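Long form salivary protein D7L (Phlebotomus duboscqi, PDB 6MT7) binds and sequesters cysteinyl leukotrienes and a thromboxane A2 analogue, countering the host's response to the blood-feeding sand fly and inhibiting platelet aggregation induced by low collagen concentrations. Local coordinates at residues Phe12-Thr17 and Leu51-Tyr56. Numbering follows the deposited sequence.
Sequences FWAFRT and LHLGLY. With TRT (fragment of triton X-100), chain C.
His52 lies against Trp13, Ala14 and Thr17 on one flank of helix 8-21. Its CB sits 3.8 Å from CB of Ala14, in the pair whose CA atoms are nearest across the two segments, and also touches CZ3 of Trp13. With CG beside its own backbone N (chi1 -77°), the imidazole slants across the end of the indole's six-membered ring: CD2 is 3.4 Å from CH2 of Trp13, which arrives at the imidazole edge near its plane. The two rings are inclined at 40°, neither stacked nor perpendicular. Farther out, NE2 meets the methyl CG2 of Thr17 at 4.1 Å, while ND1 is hydrogen-bonded to the carbonyl of Cys48 one turn back. The Thr17 hydroxyl turns to its own helix, OG1 donating to Trp13 O over 2.9 Å; the backbone N of Thr17 reaches the same oxygen from the opposite face. This is the odorant-binding-protein fold of the PBP/GOBP family, in which helices 8-21 and 40-52 are tied by the Cys18-Cys48 disulfide and contribute to the pocket that here holds a Triton X-100 fragment. A Schellman motif at Gly54, with positive phi, closes helix 40-52. Just before it, Leu53 splits its branches: CD2 rests on Ala14 CB at 3.7 Å, and CD1 touches C3 of the detergent fragment. Phe15 receives that ligand too, its CE1 being 3.4 Å from C2 and one ring face lying against C19.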
loop_
_atom_site.group_PDB
_atom_site.type_symbol
_atom_site.label_atom_id
_atom_site.label_comp_id
_atom_site.label_asym_id
_atom_site.label_seq_id
_atom_site.Cartn_x
_atom_site.Cartn_y
_atom_site.Cartn_z
ATOM N N PHE A 12 1.790 3.166 -5.956
ATOM C CA PHE A 12 3.235 3.283 -5.769
ATOM C C PHE A 12 3.646 2.826 -4.372
ATOM O O PHE A 12 4.614 2.067 -4.209
ATOM C CB PHE A 12 3.657 4.734 -6.009
ATOM C CG PHE A 12 5.139 4.943 -6.102
ATOM C CD1 PHE A 12 5.919 4.177 -6.947
ATOM C CD2 PHE A 12 5.749 5.943 -5.348
ATOM C CE1 PHE A 12 7.295 4.397 -7.030
ATOM C CE2 PHE A 12 7.106 6.167 -5.432
ATOM C CZ PHE A 12 7.882 5.395 -6.272
ATOM N N TRP A 13 2.912 3.280 -3.345
ATOM C CA TRP A 13 3.237 2.890 -1.976
ATOM C C TRP A 13 3.167 1.379 -1.799
ATOM O O TRP A 13 4.031 0.786 -1.141
ATOM C CB TRP A 13 2.310 3.582 -0.970
ATOM C CG TRP A 13 2.583 3.122 0.428
ATOM C CD1 TRP A 13 3.575 3.557 1.261
ATOM C CD2 TRP A 13 1.877 2.098 1.146
ATOM N NE1 TRP A 13 3.530 2.868 2.454
ATOM C CE2 TRP A 13 2.495 1.969 2.407
ATOM C CE3 TRP A 13 0.783 1.279 0.839
ATOM C CZ2 TRP A 13 2.056 1.060 3.358
ATOM C CZ3 TRP A 13 0.343 0.381 1.791
ATOM C CH2 TRP A 13 0.985 0.278 3.035
ATOM N N ALA A 14 2.161 0.733 -2.396
ATOM C CA ALA A 14 2.036 -0.719 -2.270
ATOM C C ALA A 14 3.228 -1.438 -2.899
ATOM O O ALA A 14 3.822 -2.333 -2.281
ATOM C CB ALA A 14 0.722 -1.192 -2.903
ATOM N N PHE A 15 3.597 -1.064 -4.132
ATOM C CA PHE A 15 4.756 -1.693 -4.767
ATOM C C PHE A 15 6.018 -1.482 -3.938
ATOM O O PHE A 15 6.770 -2.424 -3.656
ATOM C CB PHE A 15 4.983 -1.126 -6.168
ATOM C CG PHE A 15 3.910 -1.464 -7.153
ATOM C CD1 PHE A 15 3.597 -2.786 -7.454
ATOM C CD2 PHE A 15 3.236 -0.447 -7.812
ATOM C CE1 PHE A 15 2.611 -3.084 -8.391
ATOM C CE2 PHE A 15 2.254 -0.737 -8.746
ATOM C CZ PHE A 15 1.936 -2.047 -9.032
ATOM N N ARG A 16 6.276 -0.241 -3.550
ATOM C CA ARG A 16 7.547 0.068 -2.907
ATOM C C ARG A 16 7.638 -0.560 -1.524
ATOM O O ARG A 16 8.685 -1.104 -1.149
ATOM C CB ARG A 16 7.725 1.582 -2.831
ATOM C CG ARG A 16 7.846 2.259 -4.206
ATOM C CD ARG A 16 9.239 2.043 -4.826
ATOM N NE ARG A 16 10.295 2.595 -3.979
ATOM C CZ ARG A 16 11.373 1.915 -3.592
ATOM N NH1 ARG A 16 11.541 0.658 -3.985
ATOM N NH2 ARG A 16 12.287 2.489 -2.812
ATOM N N THR A 17 6.551 -0.507 -0.754
ATOM C CA THR A 17 6.567 -1.110 0.576
ATOM C C THR A 17 6.833 -2.606 0.491
ATOM O O THR A 17 7.650 -3.149 1.253
ATOM C CB THR A 17 5.242 -0.819 1.280
ATOM O OG1 THR A 17 5.142 0.595 1.487
ATOM C CG2 THR A 17 5.130 -1.548 2.629
ATOM N N LEU A 51 -2.390 -7.429 -1.175
ATOM C CA LEU A 51 -2.859 -7.009 0.142
ATOM C C LEU A 51 -2.712 -5.501 0.319
ATOM O O LEU A 51 -3.641 -4.821 0.775
ATOM C CB LEU A 51 -2.078 -7.753 1.230
ATOM C CG LEU A 51 -2.280 -7.332 2.691
ATOM C CD1 LEU A 51 -3.682 -7.652 3.155
ATOM C CD2 LEU A 51 -1.235 -8.019 3.592
ATOM N N HIS A 52 -1.544 -4.961 -0.032
ATOM C CA HIS A 52 -1.277 -3.553 0.230
ATOM C C HIS A 52 -1.995 -2.622 -0.738
ATOM O O HIS A 52 -2.097 -1.417 -0.458
ATOM C CB HIS A 52 0.234 -3.304 0.217
ATOM C CG HIS A 52 0.910 -3.767 1.471
ATOM N ND1 HIS A 52 0.996 -5.097 1.816
ATOM C CD2 HIS A 52 1.488 -3.074 2.485
ATOM C CE1 HIS A 52 1.611 -5.210 2.980
ATOM N NE2 HIS A 52 1.927 -3.997 3.403
ATOM N N LEU A 53 -2.497 -3.148 -1.862
ATOM C CA LEU A 53 -3.393 -2.395 -2.731
ATOM C C LEU A 53 -4.824 -2.354 -2.212
ATOM O O LEU A 53 -5.645 -1.622 -2.777
ATOM C CB LEU A 53 -3.404 -2.997 -4.137
ATOM C CG LEU A 53 -2.150 -2.785 -4.995
ATOM C CD1 LEU A 53 -2.183 -3.676 -6.225
ATOM C CD2 LEU A 53 -2.028 -1.320 -5.394
ATOM N N GLY A 54 -5.147 -3.128 -1.181
ATOM C CA GLY A 54 -6.521 -3.223 -0.725
ATOM C C GLY A 54 -7.365 -4.202 -1.499
ATOM O O GLY A 54 -8.601 -4.122 -1.450
ATOM N N LEU A 55 -6.738 -5.157 -2.188
ATOM C CA LEU A 55 -7.453 -6.034 -3.107
ATOM C C LEU A 55 -7.452 -7.491 -2.657
ATOM O O LEU A 55 -7.843 -8.370 -3.432
ATOM C CB LEU A 55 -6.852 -5.896 -4.505
ATOM C CG LEU A 55 -7.009 -4.475 -5.042
ATOM C CD1 LEU A 55 -6.281 -4.344 -6.371
ATOM C CD2 LEU A 55 -8.507 -4.139 -5.196
ATOM N N TYR A 56 -7.040 -7.770 -1.421
ATOM C CA TYR A 56 -7.082 -9.123 -0.877
ATOM C C TYR A 56 -7.944 -9.111 0.371
ATOM O O TYR A 56 -7.661 -8.376 1.323
ATOM C CB TYR A 56 -5.679 -9.649 -0.564
ATOM C CG TYR A 56 -5.667 -11.059 -0.007
ATOM C CD1 TYR A 56 -6.077 -12.144 -0.779
ATOM C CD2 TYR A 56 -5.232 -11.307 1.288
ATOM C CE1 TYR A 56 -6.067 -13.443 -0.268
ATOM C CE2 TYR A 56 -5.207 -12.611 1.805
ATOM C CZ TYR A 56 -5.623 -13.665 1.022
ATOM O OH TYR A 56 -5.591 -14.946 1.535
HETATM C C25 TRT C . 12.623 2.106 -8.076
HETATM O O24 TRT C . 11.217 2.001 -8.280
HETATM C C23 TRT C . 10.810 0.733 -8.794
HETATM C C22 TRT C . 9.302 0.633 -8.604
HETATM O O21 TRT C . 8.742 -0.505 -9.260
HETATM C C20 TRT C . 7.330 -0.468 -9.088
HETATM C C19 TRT C . 6.687 -1.560 -9.923
HETATM O O18 TRT C . 6.664 -2.769 -9.169
HETATM C C17 TRT C . 7.124 -3.838 -9.970
HETATM C C16 TRT C . 5.968 -4.725 -10.387
HETATM O O15 TRT C . 5.617 -5.632 -9.337
HETATM C C12 TRT C . 4.363 -6.216 -9.344
HETATM C C13 TRT C . 3.670 -6.380 -10.539
HETATM C C14 TRT C . 2.400 -6.969 -10.547
HETATM C C11 TRT C . 3.782 -6.638 -8.155
HETATM C C10 TRT C . 2.521 -7.227 -8.162
HETATM C C9 TRT C . 1.819 -7.395 -9.349
HETATM C C6 TRT C . 0.457 -8.024 -9.313
HETATM C C8 TRT C . 0.640 -9.466 -9.773
HETATM C C7 TRT C . -0.051 -8.064 -7.875
HETATM C C5 TRT C . -0.501 -7.316 -10.297
HETATM C C1 TRT C . -1.092 -5.910 -10.042
HETATM C C2 TRT C . -0.128 -4.876 -9.472
HETATM C C4 TRT C . -1.579 -5.383 -11.386
HETATM C C3 TRT C . -2.324 -5.927 -9.147
#